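Local coordinates for protein succinate-semialdehyde dehydrogenase (NAD(P)(+)) (Marinobacter aquaeolei, PDB 3RH9) that probably oxidises succinate semialdehyde to succinate with NAD+ or NADP+, as a member of the aldehyde dehydrogenase family, at residues 265-279 and 299-313. Numbering follows the deposited sequence.
Sequences VFDDADLEAAADNLI and HEKVADAFGQKLAER
Arg-313 NH2 donates to Glu-272 OE1 at 2.7 Å, a charged hydrogen bond joining two helices of the aldehyde dehydrogenase fold. Helix 271-279 is the crossover of a beta-alpha-beta unit between parallel neighbouring strands 262-265 and 295-299, and helix 303-313 follows the second strand; their axes cross at -45°. Glu-272 OE1 lies in the guanidinium plane of Arg-313, whereas NH2 meets that oxygen from above the carboxylate plane. Asp-276 makes a salt bridge with the other terminal nitrogen, its OD1 2.6 Å from Arg-313 NH1 and over a face of the guanidinium group, with the two flat groups 81° apart. Two acids, one at the edge and one over a face, would restrict the turning of the arginine, and Lys-309 extends the network to Glu-272 OE2, whose position is less certain.

Below these charges the helices interlock knobs-into-holes. Ala-275 sits among Phe-306, Lys-309, Leu-310 and Arg-313; in return Phe-306, its CG anti to the backbone N (chi1 -168°), enters between Leu-271, Ala-274, Ala-275 and Leu-278. Leu-278 CD1 reaches the ring edge at Phe-306 CE2, 3.8 Å away, while Val-265 CG2 lies 4.1 Å from Phe-306 CZ.

At the strand ends, His-299 N bonds to Val-265 O at 3.1 Å, and ring nitrogen ND1 accepts from Lys-301 N. Phe-399 meets the same imidazole edge-to-face. With the imidazole of His-299 cut back to an alanine, Lys-301 N is likely to lose this acceptor and the Asp-267 carboxylate the ring it overlies. That carboxylate approaches from one face of the imidazole, towards its rim, with Asp-267 OD2 3.1 Å from His-299 CE1.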
ATOM      1  N   VAL A 265      13.135 -29.356   0.384  1.00 16.16           N
ATOM      2  CA  VAL A 265      13.022 -30.661  -0.273  1.00 17.26           C
ATOM      3  C   VAL A 265      12.685 -31.836   0.651  1.00 17.86           C
ATOM      4  O   VAL A 265      13.527 -32.306   1.406  1.00 18.01           O
ATOM      5  CB  VAL A 265      14.311 -31.022  -1.021  1.00 18.25           C
ATOM      6  CG1 VAL A 265      14.135 -32.346  -1.740  1.00 18.99           C
ATOM      7  CG2 VAL A 265      14.707 -29.917  -1.994  1.00 17.70           C
ATOM      8  N   PHE A 266      11.466 -32.342   0.563  1.00 18.21           N
ATOM      9  CA  PHE A 266      11.075 -33.466   1.412  1.00 20.24           C
ATOM     10  C   PHE A 266      11.642 -34.833   0.976  1.00 20.89           C
ATOM     11  O   PHE A 266      12.045 -35.008  -0.180  1.00 21.17           O
ATOM     12  CB  PHE A 266       9.555 -33.495   1.609  1.00 18.98           C
ATOM     13  CG  PHE A 266       9.079 -32.494   2.614  1.00 19.13           C
ATOM     14  CD1 PHE A 266       9.058 -32.802   3.956  1.00 19.43           C
ATOM     15  CD2 PHE A 266       8.713 -31.221   2.227  1.00 20.58           C
ATOM     16  CE1 PHE A 266       8.641 -31.873   4.886  1.00 19.40           C
ATOM     17  CE2 PHE A 266       8.300 -30.287   3.160  1.00 18.94           C
ATOM     18  CZ  PHE A 266       8.263 -30.621   4.487  1.00 18.83           C
ATOM     19  N   ASP A 267      11.703 -35.773   1.922  1.00 20.19           N
ATOM     20  CA  ASP A 267      12.195 -37.134   1.664  1.00 22.10           C
ATOM     21  C   ASP A 267      11.346 -37.918   0.660  1.00 22.26           C
ATOM     22  O   ASP A 267      11.814 -38.877   0.061  1.00 22.72           O
ATOM     23  CB  ASP A 267      12.313 -37.932   2.967  1.00 22.95           C
ATOM     24  CG  ASP A 267      11.060 -37.851   3.827  1.00 24.27           C
ATOM     25  OD1 ASP A 267      10.093 -37.166   3.419  1.00 25.06           O
ATOM     26  OD2 ASP A 267      11.045 -38.469   4.922  1.00 24.71           O
ATOM     27  N   ASP A 268      10.097 -37.508   0.484  1.00 22.94           N
ATOM     28  CA  ASP A 268       9.233 -38.118  -0.518  1.00 22.90           C
ATOM     29  C   ASP A 268       9.257 -37.361  -1.861  1.00 20.78           C
ATOM     30  O   ASP A 268       8.535 -37.700  -2.788  1.00 20.64           O
ATOM     31  CB  ASP A 268       7.797 -38.247   0.024  1.00 23.87           C
ATOM     32  CG  ASP A 268       7.053 -36.912   0.055  1.00 25.21           C
ATOM     33  OD1 ASP A 268       7.627 -35.883  -0.375  1.00 22.31           O
ATOM     34  OD2 ASP A 268       5.883 -36.900   0.509  1.00 26.76           O
ATOM     35  N   ALA A 269      10.098 -36.341  -1.961  1.00 20.35           N
ATOM     36  CA  ALA A 269      10.193 -35.542  -3.175  1.00 20.26           C
ATOM     37  C   ALA A 269      10.875 -36.294  -4.317  1.00 21.13           C
ATOM     38  O   ALA A 269      11.752 -37.105  -4.081  1.00 23.03           O
ATOM     39  CB  ALA A 269      10.946 -34.245  -2.884  1.00 19.48           C
ATOM     40  N   ASP A 270      10.469 -36.021  -5.554  1.00 22.00           N
ATOM     41  CA  ASP A 270      11.190 -36.489  -6.730  1.00 20.43           C
ATOM     42  C   ASP A 270      12.510 -35.722  -6.789  1.00 21.02           C
ATOM     43  O   ASP A 270      12.535 -34.547  -7.143  1.00 20.20           O
ATOM     44  CB  ASP A 270      10.335 -36.229  -7.974  1.00 20.16           C
ATOM     45  CG  ASP A 270      11.105 -36.403  -9.293  1.00 22.50           C
ATOM     46  OD1 ASP A 270      12.347 -36.529  -9.276  1.00 24.28           O
ATOM     47  OD2 ASP A 270      10.453 -36.395 -10.366  1.00 22.65           O
ATOM     48  N   LEU A 271      13.609 -36.383  -6.435  1.00 22.54           N
ATOM     49  CA  LEU A 271      14.905 -35.705  -6.288  1.00 22.13           C
ATOM     50  C   LEU A 271      15.456 -35.154  -7.591  1.00 22.91           C
ATOM     51  O   LEU A 271      16.053 -34.081  -7.607  1.00 22.86           O
ATOM     52  CB  LEU A 271      15.951 -36.630  -5.653  1.00 21.09           C
ATOM     53  CG  LEU A 271      16.145 -36.540  -4.153  1.00 21.03           C
ATOM     54  CD1 LEU A 271      14.821 -36.338  -3.469  1.00 20.78           C
ATOM     55  CD2 LEU A 271      16.815 -37.795  -3.652  1.00 22.48           C
ATOM     56  N   GLU A 272      15.294 -35.904  -8.675  1.00 22.95           N
ATOM     57  CA  GLU A 272      15.839 -35.480  -9.954  1.00 23.14           C
ATOM     58  C   GLU A 272      15.177 -34.191 -10.396  1.00 22.50           C
ATOM     59  O   GLU A 272      15.833 -33.297 -10.917  1.00 23.27           O
ATOM     60  CB  GLU A 272      15.654 -36.569 -11.014  1.00 26.35           C
ATOM     61  CG  GLU A 272      16.593 -37.766 -10.836  1.00 29.17           C
ATOM     62  CD  GLU A 272      18.065 -37.424 -11.136  1.00 34.74           C
ATOM     63  OE1 GLU A 272      18.330 -36.831 -12.218  1.00 36.34           O
ATOM     64  OE2 GLU A 272      18.955 -37.759 -10.306  1.00 30.91           O
ATOM     65  N   ALA A 273      13.872 -34.092 -10.175  1.00 22.28           N
ATOM     66  CA  ALA A 273      13.136 -32.888 -10.556  1.00 21.50           C
ATOM     67  C   ALA A 273      13.544 -31.684  -9.703  1.00 20.01           C
ATOM     68  O   ALA A 273      13.774 -30.594 -10.222  1.00 19.82           O
ATOM     69  CB  ALA A 273      11.629 -33.134 -10.479  1.00 19.73           C
ATOM     70  N   ALA A 274      13.636 -31.886  -8.394  1.00 19.02           N
ATOM     71  CA  ALA A 274      14.096 -30.835  -7.500  1.00 19.60           C
ATOM     72  C   ALA A 274      15.535 -30.377  -7.841  1.00 20.16           C
ATOM     73  O   ALA A 274      15.831 -29.188  -7.885  1.00 19.08           O
ATOM     74  CB  ALA A 274      13.991 -31.299  -6.055  1.00 17.40           C
ATOM     75  N   ALA A 275      16.421 -31.332  -8.096  1.00 21.46           N
ATOM     76  CA  ALA A 275      17.792 -31.026  -8.476  1.00 21.70           C
ATOM     77  C   ALA A 275      17.806 -30.198  -9.748  1.00 20.87           C
ATOM     78  O   ALA A 275      18.502 -29.185  -9.832  1.00 19.34           O
ATOM     79  CB  ALA A 275      18.589 -32.318  -8.668  1.00 22.31           C
ATOM     80  N   ASP A 276      17.040 -30.648 -10.738  1.00 21.28           N
ATOM     81  CA  ASP A 276      16.882 -29.919 -11.986  1.00 21.58           C
ATOM     82  C   ASP A 276      16.386 -28.513 -11.712  1.00 19.42           C
ATOM     83  O   ASP A 276      16.934 -27.534 -12.221  1.00 18.76           O
ATOM     84  CB  ASP A 276      15.878 -30.625 -12.898  1.00 22.90           C
ATOM     85  CG  ASP A 276      16.518 -31.689 -13.757  1.00 25.50           C
ATOM     86  OD1 ASP A 276      17.632 -32.138 -13.407  1.00 25.42           O
ATOM     87  OD2 ASP A 276      15.900 -32.074 -14.778  1.00 28.67           O
ATOM     88  N   ASN A 277      15.334 -28.421 -10.910  1.00 18.17           N
ATOM     89  CA  ASN A 277      14.750 -27.132 -10.599  1.00 18.22           C
ATOM     90  C   ASN A 277      15.699 -26.219  -9.837  1.00 18.27           C
ATOM     91  O   ASN A 277      15.783 -25.016 -10.106  1.00 17.27           O
ATOM     92  CB  ASN A 277      13.455 -27.320  -9.831  1.00 17.58           C
ATOM     93  CG  ASN A 277      12.268 -27.471 -10.748  1.00 18.42           C
ATOM     94  OD1 ASN A 277      11.765 -26.486 -11.295  1.00 19.52           O
ATOM     95  ND2 ASN A 277      11.808 -28.706 -10.926  1.00 17.88           N
ATOM     96  N   LEU A 278      16.420 -26.800  -8.887  1.00 18.48           N
ATOM     97  CA  LEU A 278      17.308 -26.022  -8.044  1.00 17.86           C
ATOM     98  C   LEU A 278      18.368 -25.345  -8.895  1.00 18.66           C
ATOM     99  O   LEU A 278      18.579 -24.133  -8.775  1.00 20.17           O
ATOM    100  CB  LEU A 278      17.961 -26.902  -6.988  1.00 18.16           C
ATOM    101  CG  LEU A 278      18.134 -26.273  -5.606  1.00 18.66           C
ATOM    102  CD1 LEU A 278      19.186 -27.030  -4.808  1.00 16.38           C
ATOM    103  CD2 LEU A 278      18.470 -24.790  -5.695  1.00 15.73           C
ATOM    104  N   ILE A 279      19.011 -26.114  -9.774  1.00 18.03           N
ATOM    105  CA  ILE A 279      20.054 -25.570 -10.643  1.00 17.61           C
ATOM    106  C   ILE A 279      19.541 -24.474 -11.570  1.00 18.85           C
ATOM    107  O   ILE A 279      20.267 -23.529 -11.864  1.00 21.38           O
ATOM    108  CB  ILE A 279      20.740 -26.653 -11.483  1.00 18.10           C
ATOM    109  CG1 ILE A 279      21.400 -27.698 -10.584  1.00 18.65           C
ATOM    110  CG2 ILE A 279      21.774 -26.039 -12.373  1.00 17.90           C
ATOM    111  CD1 ILE A 279      22.650 -27.230  -9.907  1.00 19.65           C
ATOM    112  N   HIS A 299      15.719 -32.837   3.585  1.00 17.36           N
ATOM    113  CA  HIS A 299      15.415 -33.844   4.572  1.00 20.73           C
ATOM    114  C   HIS A 299      16.580 -34.823   4.761  1.00 23.18           C
ATOM    115  O   HIS A 299      17.196 -35.279   3.798  1.00 22.47           O
ATOM    116  CB  HIS A 299      14.153 -34.595   4.179  1.00 20.67           C
ATOM    117  CG  HIS A 299      13.560 -35.374   5.301  1.00 20.63           C
ATOM    118  ND1 HIS A 299      13.928 -36.670   5.578  1.00 23.22           N
ATOM    119  CD2 HIS A 299      12.643 -35.032   6.234  1.00 20.61           C
ATOM    120  CE1 HIS A 299      13.250 -37.102   6.626  1.00 23.43           C
ATOM    121  NE2 HIS A 299      12.462 -36.128   7.042  1.00 21.89           N
ATOM    122  N   GLU A 300      16.869 -35.151   6.014  1.00 22.52           N
ATOM    123  CA  GLU A 300      18.030 -35.971   6.327  1.00 23.17           C
ATOM    124  C   GLU A 300      18.104 -37.267   5.522  1.00 23.24           C
ATOM    125  O   GLU A 300      19.186 -37.725   5.187  1.00 23.60           O
ATOM    126  CB  GLU A 300      18.094 -36.251   7.835  1.00 22.59           C
ATOM    127  CG  GLU A 300      18.290 -34.980   8.643  1.00 24.28           C
ATOM    128  CD  GLU A 300      18.504 -35.208  10.132  1.00 25.02           C
ATOM    129  OE1 GLU A 300      18.405 -36.369  10.590  1.00 22.95           O
ATOM    130  OE2 GLU A 300      18.776 -34.205  10.841  1.00 26.55           O
ATOM    131  N   LYS A 301      16.957 -37.853   5.195  1.00 25.12           N
ATOM    132  CA  LYS A 301      16.950 -39.159   4.531  1.00 25.01           C
ATOM    133  C   LYS A 301      17.420 -39.072   3.089  1.00 23.29           C
ATOM    134  O   LYS A 301      17.786 -40.085   2.504  1.00 26.33           O
ATOM    135  CB  LYS A 301      15.571 -39.827   4.612  1.00 23.80           C
ATOM    136  CG  LYS A 301      15.113 -40.113   6.036  1.00 26.27           C
ATOM    137  CD  LYS A 301      13.918 -41.072   6.063  1.00 31.12           C
ATOM    138  CE  LYS A 301      13.671 -41.640   7.471  1.00 32.40           C
ATOM    139  NZ  LYS A 301      12.945 -40.674   8.345  1.00 32.41           N
ATOM    140  N   VAL A 302      17.436 -37.864   2.533  1.00 22.73           N
ATOM    141  CA  VAL A 302      17.776 -37.670   1.123  1.00 23.59           C
ATOM    142  C   VAL A 302      18.886 -36.636   0.902  1.00 23.75           C
ATOM    143  O   VAL A 302      19.244 -36.311  -0.235  1.00 24.48           O
ATOM    144  CB  VAL A 302      16.520 -37.303   0.298  1.00 24.94           C
ATOM    145  CG1 VAL A 302      15.540 -38.486   0.266  1.00 21.21           C
ATOM    146  CG2 VAL A 302      15.842 -36.058   0.886  1.00 22.86           C
ATOM    147  N   ALA A 303      19.450 -36.140   1.997  1.00 24.13           N
ATOM    148  CA  ALA A 303      20.510 -35.130   1.930  1.00 26.20           C
ATOM    149  C   ALA A 303      21.718 -35.561   1.100  1.00 26.74           C
ATOM    150  O   ALA A 303      22.139 -34.837   0.199  1.00 25.58           O
ATOM    151  CB  ALA A 303      20.950 -34.720   3.338  1.00 24.54           C
ATOM    152  N   ASP A 304      22.270 -36.733   1.420  1.00 26.45           N
ATOM    153  CA  ASP A 304      23.454 -37.254   0.737  1.00 27.75           C
ATOM    154  C   ASP A 304      23.233 -37.466  -0.751  1.00 27.19           C
ATOM    155  O   ASP A 304      24.022 -37.012  -1.583  1.00 24.40           O
ATOM    156  CB  ASP A 304      23.882 -38.569   1.368  1.00 29.46           C
ATOM    157  CG  ASP A 304      24.679 -38.364   2.630  1.00 38.28           C
ATOM    158  OD1 ASP A 304      25.339 -37.298   2.717  1.00 38.16           O
ATOM    159  OD2 ASP A 304      24.648 -39.259   3.520  1.00 38.77           O
ATOM    160  N   ALA A 305      22.160 -38.177  -1.076  1.00 26.22           N
ATOM    161  CA  ALA A 305      21.799 -38.398  -2.460  1.00 25.92           C
ATOM    162  C   ALA A 305      21.553 -37.055  -3.137  1.00 26.26           C
ATOM    163  O   ALA A 305      21.903 -36.858  -4.299  1.00 26.42           O
ATOM    164  CB  ALA A 305      20.571 -39.276  -2.551  1.00 22.94           C
ATOM    165  N   PHE A 306      20.965 -36.118  -2.403  1.00 24.75           N
ATOM    166  CA  PHE A 306      20.648 -34.841  -3.015  1.00 26.50           C
ATOM    167  C   PHE A 306      21.899 -34.026  -3.360  1.00 26.08           C
ATOM    168  O   PHE A 306      21.982 -33.455  -4.447  1.00 27.08           O
ATOM    169  CB  PHE A 306      19.647 -34.024  -2.182  1.00 25.80           C
ATOM    170  CG  PHE A 306      19.078 -32.837  -2.924  1.00 24.55           C
ATOM    171  CD1 PHE A 306      18.279 -33.020  -4.043  1.00 23.86           C
ATOM    172  CD2 PHE A 306      19.360 -31.547  -2.521  1.00 24.14           C
ATOM    173  CE1 PHE A 306      17.766 -31.935  -4.739  1.00 21.96           C
ATOM    174  CE2 PHE A 306      18.845 -30.463  -3.212  1.00 22.35           C
ATOM    175  CZ  PHE A 306      18.045 -30.660  -4.321  1.00 21.67           C
ATOM    176  N   GLY A 307      22.864 -33.979  -2.446  1.00 24.59           N
ATOM    177  CA  GLY A 307      24.097 -33.257  -2.699  1.00 25.10           C
ATOM    178  C   GLY A 307      24.823 -33.809  -3.912  1.00 26.93           C
ATOM    179  O   GLY A 307      25.328 -33.066  -4.755  1.00 25.55           O
ATOM    180  N   GLN A 308      24.860 -35.134  -3.993  1.00 29.02           N
ATOM    181  CA  GLN A 308      25.490 -35.832  -5.100  1.00 30.75           C
ATOM    182  C   GLN A 308      24.906 -35.331  -6.404  1.00 28.59           C
ATOM    183  O   GLN A 308      25.635 -34.898  -7.303  1.00 27.42           O
ATOM    184  CB  GLN A 308      25.227 -37.336  -4.988  1.00 36.50           C
ATOM    185  CG  GLN A 308      26.385 -38.208  -5.435  1.00 40.63           C
ATOM    186  CD  GLN A 308      27.502 -38.197  -4.407  1.00 51.99           C
ATOM    187  OE1 GLN A 308      27.246 -38.208  -3.197  1.00 48.80           O
ATOM    188  NE2 GLN A 308      28.751 -38.169  -4.881  1.00 60.51           N
ATOM    189  N   LYS A 309      23.580 -35.399  -6.495  1.00 26.13           N
ATOM    190  CA  LYS A 309      22.869 -34.946  -7.681  1.00 27.13           C
ATOM    191  C   LYS A 309      23.209 -33.495  -8.016  1.00 27.01           C
ATOM    192  O   LYS A 309      23.366 -33.141  -9.193  1.00 26.87           O
ATOM    193  CB  LYS A 309      21.361 -35.121  -7.507  1.00 26.88           C
ATOM    194  CG  LYS A 309      20.870 -36.541  -7.699  1.00 27.13           C
ATOM    195  CD  LYS A 309      19.484 -36.739  -7.098  1.00 26.45           C
ATOM    196  CE  LYS A 309      18.917 -38.117  -7.444  1.00 27.99           C
ATOM    197  NZ  LYS A 309      19.986 -39.138  -7.693  1.00 27.83           N
ATOM    198  N   LEU A 310      23.340 -32.661  -6.987  1.00 25.08           N
ATOM    199  CA  LEU A 310      23.640 -31.249  -7.220  1.00 26.65           C
ATOM    200  C   LEU A 310      25.093 -31.002  -7.642  1.00 27.15           C
ATOM    201  O   LEU A 310      25.357 -30.167  -8.508  1.00 24.95           O
ATOM    202  CB  LEU A 310      23.282 -30.403  -5.999  1.00 24.64           C
ATOM    203  CG  LEU A 310      21.790 -30.198  -5.763  1.00 24.12           C
ATOM    204  CD1 LEU A 310      21.583 -29.294  -4.569  1.00 23.75           C
ATOM    205  CD2 LEU A 310      21.126 -29.616  -7.002  1.00 22.57           C
ATOM    206  N   ALA A 311      26.025 -31.731  -7.022  1.00 28.19           N
ATOM    207  CA  ALA A 311      27.441 -31.618  -7.356  1.00 26.29           C
ATOM    208  C   ALA A 311      27.678 -32.157  -8.756  1.00 26.34           C
ATOM    209  O   ALA A 311      28.494 -31.627  -9.506  1.00 25.91           O
ATOM    210  CB  ALA A 311      28.282 -32.372  -6.350  1.00 25.13           C
ATOM    211  N   GLU A 312      26.945 -33.211  -9.101  1.00 26.65           N
ATOM    212  CA  GLU A 312      26.980 -33.789 -10.440  1.00 27.90           C
ATOM    213  C   GLU A 312      26.657 -32.780 -11.549  1.00 28.18           C
ATOM    214  O   GLU A 312      27.294 -32.774 -12.597  1.00 28.73           O
ATOM    215  CB  GLU A 312      25.997 -34.948 -10.519  1.00 28.82           C
ATOM    216  CG  GLU A 312      26.014 -35.661 -11.842  1.00 33.43           C
ATOM    217  CD  GLU A 312      25.017 -36.794 -11.884  1.00 42.71           C
ATOM    218  OE1 GLU A 312      23.810 -36.522 -12.117  1.00 42.07           O
ATOM    219  OE2 GLU A 312      25.445 -37.959 -11.682  1.00 49.28           O
ATOM    220  N   ARG A 313      25.652 -31.939 -11.317  1.00 28.13           N
ATOM    221  CA  ARG A 313      25.222 -30.956 -12.307  1.00 28.15           C
ATOM    222  C   ARG A 313      26.084 -29.715 -12.276  1.00 27.44           C
ATOM    223  O   ARG A 313      26.372 -29.121 -13.317  1.00 28.35           O
ATOM    224  CB  ARG A 313      23.769 -30.563 -12.067  1.00 25.63           C
ATOM    225  CG  ARG A 313      22.840 -31.725 -12.188  1.00 27.81           C
ATOM    226  CD  ARG A 313      21.499 -31.448 -11.578  1.00 25.86           C
ATOM    227  NE  ARG A 313      20.886 -32.690 -11.125  1.00 27.56           N
ATOM    228  CZ  ARG A 313      20.186 -33.504 -11.902  1.00 28.31           C
ATOM    229  NH1 ARG A 313      20.002 -33.207 -13.180  1.00 29.57           N
ATOM    230  NH2 ARG A 313      19.665 -34.614 -11.397  1.00 30.13           N
TER